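PDB 6CPU: phosphodiesterase from Candida albicans, which belongs to the HD-clan phosphodiesterases and carries a zinc and a magnesium ion in a largely helical fold. Local coordinates for residues 39-44 with 128-133; 132-137 with 266-271. One frame throughout, in Å; residues are numbered along the deposited sequence.

Interaction 1. Residues 39-44 with 128-133; sequences ETDSNV and ISRVGN
Arg130 grips the carboxylate of Asp41 side-on, with NE and NH2 both turned to a single oxygen. The salt bridge runs from Arg130 NE to Asp41 OD2 at 3.0 Å, and a second hydrogen bond joins Arg130 NH2 to Asp41 OD2 at 3.1 Å. Both bonds are bent, with N-H...O angles of 151° for NE and 144° for NH2, as expected when two neighbouring donors share one acceptor. OD2 lies near the guanidinium plane, at its edge, and receives NH2 through its anti lone pair; NE comes to the anti side but tilted out of the carboxylate plane. With both bonds ending on OD2 and the two planes 71° apart, this is not the coplanar pairing in which each nitrogen has its own oxygen. The arginine chain, nearly extended at chi2, bends at chi3, which swings the guanidinium off the line of the chain. Further partners complete the network: Arg127 also forms a salt bridge with Asp41 OD2, the backbone N of Gly270 binds OD1, and Arg130 reaches Leu124 O through NH1 and Asp505 through NH2. Packing is slight by comparison. Asn43 CB rests 3.5 Å from Arg130 NH1, approaching the guanidinium obliquely, while Ser42 O stands 4.1 Å from Arg130 CD. Asn43 ND2 turns to Thr125 O, giving the loop another tie beside helix 127-135. The contact thus fastens the loop between helix 25-34 and strand 46-49 to that helix through charge more than apolar surface. With two arginines on OD2 and an amide on OD1, the buried Asp41 is probably held ionised, and the bonds to both oxygens probably restrict the rotation of its carboxylate.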
ATOM      1  N   GLU A  39       4.745  10.040   8.263  1.00 21.59           N
ATOM      2  CA  GLU A  39       3.386  10.219   7.761  1.00 22.41           C
ATOM      3  C   GLU A  39       3.303  11.294   6.672  1.00 23.19           C
ATOM      4  O   GLU A  39       2.214  11.733   6.321  1.00 23.13           O
ATOM      5  CB  GLU A  39       2.452  10.588   8.918  1.00 23.23           C
ATOM      6  CG  GLU A  39       2.330   9.518   9.978  1.00 24.46           C
ATOM      7  CD  GLU A  39       1.667   8.242   9.481  1.00 23.82           C
ATOM      8  OE1 GLU A  39       0.743   8.303   8.635  1.00 23.32           O
ATOM      9  OE2 GLU A  39       2.057   7.153   9.951  1.00 26.31           O
ATOM     10  N   THR A  40       4.443  11.703   6.119  1.00 22.89           N
ATOM     11  CA  THR A  40       4.474  12.808   5.161  1.00 23.42           C
ATOM     12  C   THR A  40       5.297  12.414   3.932  1.00 22.15           C
ATOM     13  O   THR A  40       6.255  11.654   4.053  1.00 20.56           O
ATOM     14  CB  THR A  40       5.074  14.069   5.812  1.00 24.36           C
ATOM     15  OG1 THR A  40       6.341  13.756   6.402  1.00 25.88           O
ATOM     16  CG2 THR A  40       4.146  14.607   6.904  1.00 25.25           C
ATOM     17  N   ASP A  41       4.919  12.926   2.761  1.00 21.30           N
ATOM     18  CA  ASP A  41       5.729  12.741   1.540  1.00 21.58           C
ATOM     19  C   ASP A  41       7.095  13.399   1.721  1.00 22.50           C
ATOM     20  O   ASP A  41       7.179  14.468   2.315  1.00 22.57           O
ATOM     21  CB  ASP A  41       5.065  13.402   0.317  1.00 21.20           C
ATOM     22  CG  ASP A  41       3.692  12.837  -0.014  1.00 21.16           C
ATOM     23  OD1 ASP A  41       3.529  11.597  -0.006  1.00 20.30           O
ATOM     24  OD2 ASP A  41       2.765  13.655  -0.290  1.00 19.83           O
ATOM     25  N   SER A  42       8.161  12.786   1.194  1.00 23.40           N
ATOM     26  CA  SER A  42       9.442  13.482   1.071  1.00 25.40           C
ATOM     27  C   SER A  42       9.190  14.670   0.157  1.00 24.61           C
ATOM     28  O   SER A  42       8.632  14.508  -0.927  1.00 24.68           O
ATOM     29  CB  SER A  42      10.524  12.570   0.480  1.00 27.16           C
ATOM     30  OG  SER A  42      11.809  13.168   0.601  1.00 31.17           O
ATOM     31  N   ASN A  43       9.548  15.869   0.605  1.00 23.83           N
ATOM     32  CA  ASN A  43       9.186  17.070  -0.141  1.00 24.94           C
ATOM     33  C   ASN A  43      10.359  17.999  -0.446  1.00 24.36           C
ATOM     34  O   ASN A  43      10.174  19.184  -0.722  1.00 22.73           O
ATOM     35  CB  ASN A  43       8.046  17.805   0.565  1.00 26.35           C
ATOM     36  CG  ASN A  43       8.500  18.549   1.788  1.00 28.49           C
ATOM     37  OD1 ASN A  43       9.492  18.183   2.420  1.00 28.24           O
ATOM     38  ND2 ASN A  43       7.781  19.623   2.128  1.00 31.30           N
ATOM     39  N   VAL A  44      11.562  17.438  -0.408  1.00 24.48           N
ATOM     40  CA  VAL A  44      12.771  18.161  -0.796  1.00 25.99           C
ATOM     41  C   VAL A  44      13.567  17.276  -1.750  1.00 24.92           C
ATOM     42  O   VAL A  44      13.532  16.040  -1.625  1.00 25.35           O
ATOM     43  CB  VAL A  44      13.660  18.547   0.417  1.00 28.00           C
ATOM     44  CG1 VAL A  44      12.964  19.608   1.273  1.00 29.88           C
ATOM     45  CG2 VAL A  44      14.029  17.343   1.258  1.00 29.06           C
ATOM     46  N   ILE A 128      -0.388  19.449  -3.057  1.00 19.03           N
ATOM     47  CA  ILE A 128      -1.243  19.510  -4.226  1.00 19.38           C
ATOM     48  C   ILE A 128      -0.389  19.565  -5.484  1.00 18.10           C
ATOM     49  O   ILE A 128      -0.728  18.930  -6.481  1.00 20.25           O
ATOM     50  CB  ILE A 128      -2.231  20.708  -4.159  1.00 19.23           C
ATOM     51  CG1 ILE A 128      -3.037  20.657  -2.851  1.00 19.43           C
ATOM     52  CG2 ILE A 128      -3.154  20.714  -5.360  1.00 19.71           C
ATOM     53  CD1 ILE A 128      -3.931  19.456  -2.656  1.00 19.68           C
ATOM     54  N   SER A 129       0.723  20.293  -5.431  1.00 18.21           N
ATOM     55  CA  SER A 129       1.713  20.283  -6.515  1.00 18.08           C
ATOM     56  C   SER A 129       2.228  18.851  -6.774  1.00 17.97           C
ATOM     57  O   SER A 129       2.352  18.420  -7.928  1.00 17.54           O
ATOM     58  CB  SER A 129       2.888  21.184  -6.156  1.00 18.29           C
ATOM     59  OG  SER A 129       3.819  21.324  -7.215  1.00 18.41           O
ATOM     60  N   ARG A 130       2.538  18.148  -5.695  1.00 17.27           N
ATOM     61  CA  ARG A 130       3.098  16.782  -5.797  1.00 17.72           C
ATOM     62  C   ARG A 130       2.142  15.814  -6.498  1.00 18.33           C
ATOM     63  O   ARG A 130       2.551  15.037  -7.372  1.00 17.03           O
ATOM     64  CB  ARG A 130       3.465  16.237  -4.431  1.00 18.15           C
ATOM     65  CG  ARG A 130       4.705  16.850  -3.816  1.00 17.97           C
ATOM     66  CD  ARG A 130       5.220  16.054  -2.626  1.00 18.54           C
ATOM     67  NE  ARG A 130       4.293  15.958  -1.501  1.00 19.54           N
ATOM     68  CZ  ARG A 130       4.120  16.885  -0.559  1.00 20.16           C
ATOM     69  NH1 ARG A 130       4.764  18.047  -0.603  1.00 19.78           N
ATOM     70  NH2 ARG A 130       3.260  16.640   0.428  1.00 20.29           N
ATOM     71  N   VAL A 131       0.868  15.858  -6.126  1.00 16.59           N
ATOM     72  CA  VAL A 131      -0.133  14.987  -6.721  1.00 17.61           C
ATOM     73  C   VAL A 131      -0.300  15.330  -8.206  1.00 18.34           C
ATOM     74  O   VAL A 131      -0.431  14.442  -9.035  1.00 17.69           O
ATOM     75  CB  VAL A 131      -1.480  15.047  -5.955  1.00 17.09           C
ATOM     76  CG1 VAL A 131      -2.539  14.213  -6.659  1.00 17.63           C
ATOM     77  CG2 VAL A 131      -1.307  14.592  -4.506  1.00 17.67           C
ATOM     78  N   GLY A 132      -0.304  16.616  -8.536  1.00 17.34           N
ATOM     79  CA  GLY A 132      -0.367  17.029  -9.936  1.00 18.71           C
ATOM     80  C   GLY A 132       0.816  16.512 -10.753  1.00 18.19           C
ATOM     81  O   GLY A 132       0.640  16.115 -11.910  1.00 18.43           O
ATOM     82  N   ASN A 133       2.003  16.525 -10.157  1.00 18.49           N
ATOM     83  CA  ASN A 133       3.212  16.010 -10.823  1.00 18.88           C
ATOM     84  C   ASN A 133       3.020  14.523 -11.145  1.00 18.55           C
ATOM     85  O   ASN A 133       3.235  14.098 -12.291  1.00 19.33           O
ATOM     86  CB  ASN A 133       4.463  16.118  -9.953  1.00 19.59           C
ATOM     87  CG  ASN A 133       4.897  17.548  -9.638  1.00 21.56           C
ATOM     88  OD1 ASN A 133       4.718  18.489 -10.415  1.00 22.26           O
ATOM     89  ND2 ASN A 133       5.549  17.690  -8.483  1.00 22.48           N
TER

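Interaction 2. Residues 132-137 with 266-271; sequences GNWTGT and TYKNGN
A cation-pi contact of Lys268 over Trp134 joins the C-terminal end of helix 127-135 to the loop between helices 253-264 and 276-292, in the largely helical body of this phosphodiesterase. The helix ends in a Schellman motif: Gly136 takes a positive phi (70°), Thr137 N bonds back to Gly132 O at 3.1 Å, and Gly136 N to Asn133 O at 3.3 Å. Trp134, in the last turn, projects its indole at the facing loop, where a type I beta turn runs from Lys268 to Asn271 and is closed by Asn271 N to Lys268 O at 3.1 Å. The lysine chain lies over one face of the indole, CD and CE both over the six-membered ring, CD toward its CZ3-CE3 side, with NZ beyond, over the five-membered ring; the two side chains run past each other in opposite directions. The exact height of CE above the ring is doubtful. Lys268 is extended through chi2 and chi3, then turns at chi4 (39°), and this last bend carries the ammonium over the pyrrole half of the indole. Asn271 comes near the ring only obliquely. Its amide is spoken for elsewhere, OD1 by Arg127 and ND2 by the carbonyls of His274 and His353, and its side chain lies about 10 Å from both the zinc and the magnesium ion. The turn therefore sits near the metal site without belonging to it. Lys268 NZ stands 4.4 Å from the centroid of the five-membered ring of Trp134, 13° off the ring normal.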
ATOM      1  N   GLY A 132      -0.304  16.616  -8.536  1.00 17.34           N
ATOM      2  CA  GLY A 132      -0.367  17.029  -9.936  1.00 18.71           C
ATOM      3  C   GLY A 132       0.816  16.512 -10.753  1.00 18.19           C
ATOM      4  O   GLY A 132       0.640  16.115 -11.910  1.00 18.43           O
ATOM      5  N   ASN A 133       2.003  16.525 -10.157  1.00 18.49           N
ATOM      6  CA  ASN A 133       3.212  16.010 -10.823  1.00 18.88           C
ATOM      7  C   ASN A 133       3.020  14.523 -11.145  1.00 18.55           C
ATOM      8  O   ASN A 133       3.235  14.098 -12.291  1.00 19.33           O
ATOM      9  CB  ASN A 133       4.463  16.118  -9.953  1.00 19.59           C
ATOM     10  CG  ASN A 133       4.897  17.548  -9.638  1.00 21.56           C
ATOM     11  OD1 ASN A 133       4.718  18.489 -10.415  1.00 22.26           O
ATOM     12  ND2 ASN A 133       5.549  17.690  -8.483  1.00 22.48           N
ATOM     13  N   TRP A 134       2.658  13.744 -10.129  1.00 17.11           N
ATOM     14  CA  TRP A 134       2.565  12.280 -10.273  1.00 17.45           C
ATOM     15  C   TRP A 134       1.535  11.903 -11.327  1.00 17.35           C
ATOM     16  O   TRP A 134       1.763  10.987 -12.114  1.00 16.42           O
ATOM     17  CB  TRP A 134       2.181  11.603  -8.965  1.00 18.14           C
ATOM     18  CG  TRP A 134       3.143  11.801  -7.853  1.00 18.99           C
ATOM     19  CD1 TRP A 134       4.503  11.894  -7.935  1.00 19.67           C
ATOM     20  CD2 TRP A 134       2.815  11.860  -6.475  1.00 19.40           C
ATOM     21  NE1 TRP A 134       5.046  12.055  -6.668  1.00 20.08           N
ATOM     22  CE2 TRP A 134       4.026  12.032  -5.758  1.00 20.21           C
ATOM     23  CE3 TRP A 134       1.611  11.811  -5.772  1.00 19.38           C
ATOM     24  CZ2 TRP A 134       4.061  12.135  -4.371  1.00 20.61           C
ATOM     25  CZ3 TRP A 134       1.652  11.938  -4.388  1.00 20.95           C
ATOM     26  CH2 TRP A 134       2.865  12.100  -3.711  1.00 20.20           C
ATOM     27  N   THR A 135       0.390  12.595 -11.320  1.00 16.36           N
ATOM     28  CA  THR A 135      -0.728  12.241 -12.188  1.00 15.94           C
ATOM     29  C   THR A 135      -0.636  12.888 -13.577  1.00 16.39           C
ATOM     30  O   THR A 135      -1.451  12.572 -14.445  1.00 16.80           O
ATOM     31  CB  THR A 135      -2.074  12.673 -11.570  1.00 15.99           C
ATOM     32  OG1 THR A 135      -2.010  14.076 -11.294  1.00 17.52           O
ATOM     33  CG2 THR A 135      -2.380  11.906 -10.301  1.00 15.90           C
ATOM     34  N   GLY A 136       0.309  13.805 -13.780  1.00 16.69           N
ATOM     35  CA  GLY A 136       0.460  14.487 -15.068  1.00 18.10           C
ATOM     36  C   GLY A 136      -0.665  15.458 -15.392  1.00 18.92           C
ATOM     37  O   GLY A 136      -0.970  15.703 -16.566  1.00 18.31           O
ATOM     38  N   THR A 137      -1.293  16.000 -14.354  1.00 20.38           N
ATOM     39  CA  THR A 137      -2.479  16.870 -14.546  1.00 21.58           C
ATOM     40  C   THR A 137      -2.182  18.353 -14.352  1.00 24.40           C
ATOM     41  O   THR A 137      -3.061  19.195 -14.599  1.00 26.06           O
ATOM     42  CB  THR A 137      -3.647  16.437 -13.638  1.00 20.97           C
ATOM     43  OG1 THR A 137      -3.229  16.418 -12.266  1.00 20.08           O
ATOM     44  CG2 THR A 137      -4.150  15.065 -14.039  1.00 20.88           C
ATOM     45  N   THR A 266       6.510   1.693  -2.196  1.00 17.38           N
ATOM     46  CA  THR A 266       5.683   1.979  -3.356  1.00 17.61           C
ATOM     47  C   THR A 266       4.398   2.723  -2.998  1.00 17.63           C
ATOM     48  O   THR A 266       3.685   3.141  -3.895  1.00 17.23           O
ATOM     49  CB  THR A 266       5.293   0.717  -4.141  1.00 18.55           C
ATOM     50  OG1 THR A 266       4.407  -0.096  -3.369  1.00 18.70           O
ATOM     51  CG2 THR A 266       6.537  -0.087  -4.521  1.00 18.58           C
ATOM     52  N   TYR A 267       4.106   2.854  -1.703  1.00 16.35           N
ATOM     53  CA  TYR A 267       2.933   3.597  -1.245  1.00 16.23           C
ATOM     54  C   TYR A 267       3.333   5.019  -0.904  1.00 17.31           C
ATOM     55  O   TYR A 267       4.426   5.255  -0.409  1.00 17.44           O
ATOM     56  CB  TYR A 267       2.288   2.880  -0.039  1.00 16.25           C
ATOM     57  CG  TYR A 267       1.445   1.700  -0.452  1.00 15.82           C
ATOM     58  CD1 TYR A 267       1.948   0.408  -0.449  1.00 15.99           C
ATOM     59  CD2 TYR A 267       0.126   1.880  -0.867  1.00 15.92           C
ATOM     60  CE1 TYR A 267       1.176  -0.665  -0.864  1.00 16.16           C
ATOM     61  CE2 TYR A 267      -0.645   0.805  -1.287  1.00 15.42           C
ATOM     62  CZ  TYR A 267      -0.126  -0.464  -1.281  1.00 15.91           C
ATOM     63  OH  TYR A 267      -0.931  -1.528  -1.701  1.00 16.06           O
ATOM     64  N   LYS A 268       2.467   5.981  -1.200  1.00 18.19           N
ATOM     65  CA  LYS A 268       2.783   7.392  -0.939  1.00 19.37           C
ATOM     66  C   LYS A 268       2.370   7.795   0.485  1.00 19.83           C
ATOM     67  O   LYS A 268       1.176   7.837   0.795  1.00 18.88           O
ATOM     68  CB  LYS A 268       2.077   8.267  -1.975  1.00 21.67           C
ATOM     69  CG  LYS A 268       2.621   7.979  -3.361  1.00 24.09           C
ATOM     70  CD  LYS A 268       1.850   8.682  -4.442  1.00 27.79           C
ATOM     71  CE  LYS A 268       2.648   8.806  -5.729  1.00 30.28           C
ATOM     72  NZ  LYS A 268       3.467   7.618  -6.049  1.00 33.02           N
ATOM     73  N   ASN A 269       3.359   8.100   1.329  1.00 18.70           N
ATOM     74  CA  ASN A 269       3.127   8.285   2.758  1.00 19.58           C
ATOM     75  C   ASN A 269       2.259   9.467   3.085  1.00 19.51           C
ATOM     76  O   ASN A 269       1.600   9.473   4.117  1.00 21.21           O
ATOM     77  CB  ASN A 269       4.433   8.507   3.493  1.00 21.43           C
ATOM     78  CG  ASN A 269       5.302   7.304   3.464  1.00 24.18           C
ATOM     79  OD1 ASN A 269       5.798   6.925   2.396  1.00 25.67           O
ATOM     80  ND2 ASN A 269       5.488   6.681   4.615  1.00 24.88           N
ATOM     81  N   GLY A 270       2.310  10.482   2.240  1.00 18.67           N
ATOM     82  CA  GLY A 270       1.471  11.674   2.429  1.00 20.46           C
ATOM     83  C   GLY A 270       0.037  11.549   1.966  1.00 19.87           C
ATOM     84  O   GLY A 270      -0.733  12.509   2.110  1.00 22.34           O
ATOM     85  N   ASN A 271      -0.349  10.418   1.372  1.00 19.42           N
ATOM     86  CA  ASN A 271      -1.746  10.217   1.026  1.00 19.19           C
ATOM     87  C   ASN A 271      -2.509  10.075   2.345  1.00 19.81           C
ATOM     88  O   ASN A 271      -2.124   9.266   3.185  1.00 18.50           O
ATOM     89  CB  ASN A 271      -1.995   8.974   0.178  1.00 19.56           C
ATOM     90  CG  ASN A 271      -1.508   9.112  -1.269  1.00 17.85           C
ATOM     91  OD1 ASN A 271      -0.986  10.141  -1.701  1.00 18.06           O
ATOM     92  ND2 ASN A 271      -1.699   8.068  -2.015  1.00 18.72           N
TER

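How the interactions relate
The centres of interactions 1 and 2 lie about 7 Å apart, on the same side of the chain's centre, and both use helix 127-135, sharing Gly132 and Asn133. Along the chain the order is loop 39-44, then the helix, then turn 266-271, so the helix anchors an N-terminal loop through one residue and a much later loop through another. The two partner loops also meet directly, with Thr40 O packed against Asn269 CB at 3.7 Å. Separately, Asp41 OD2 packs against Trp134 CH2 on the shared helix. Together they connect the region of the N-terminal parallel sheet to a loop leading into helix 276-292, which carries the zinc ligand His278.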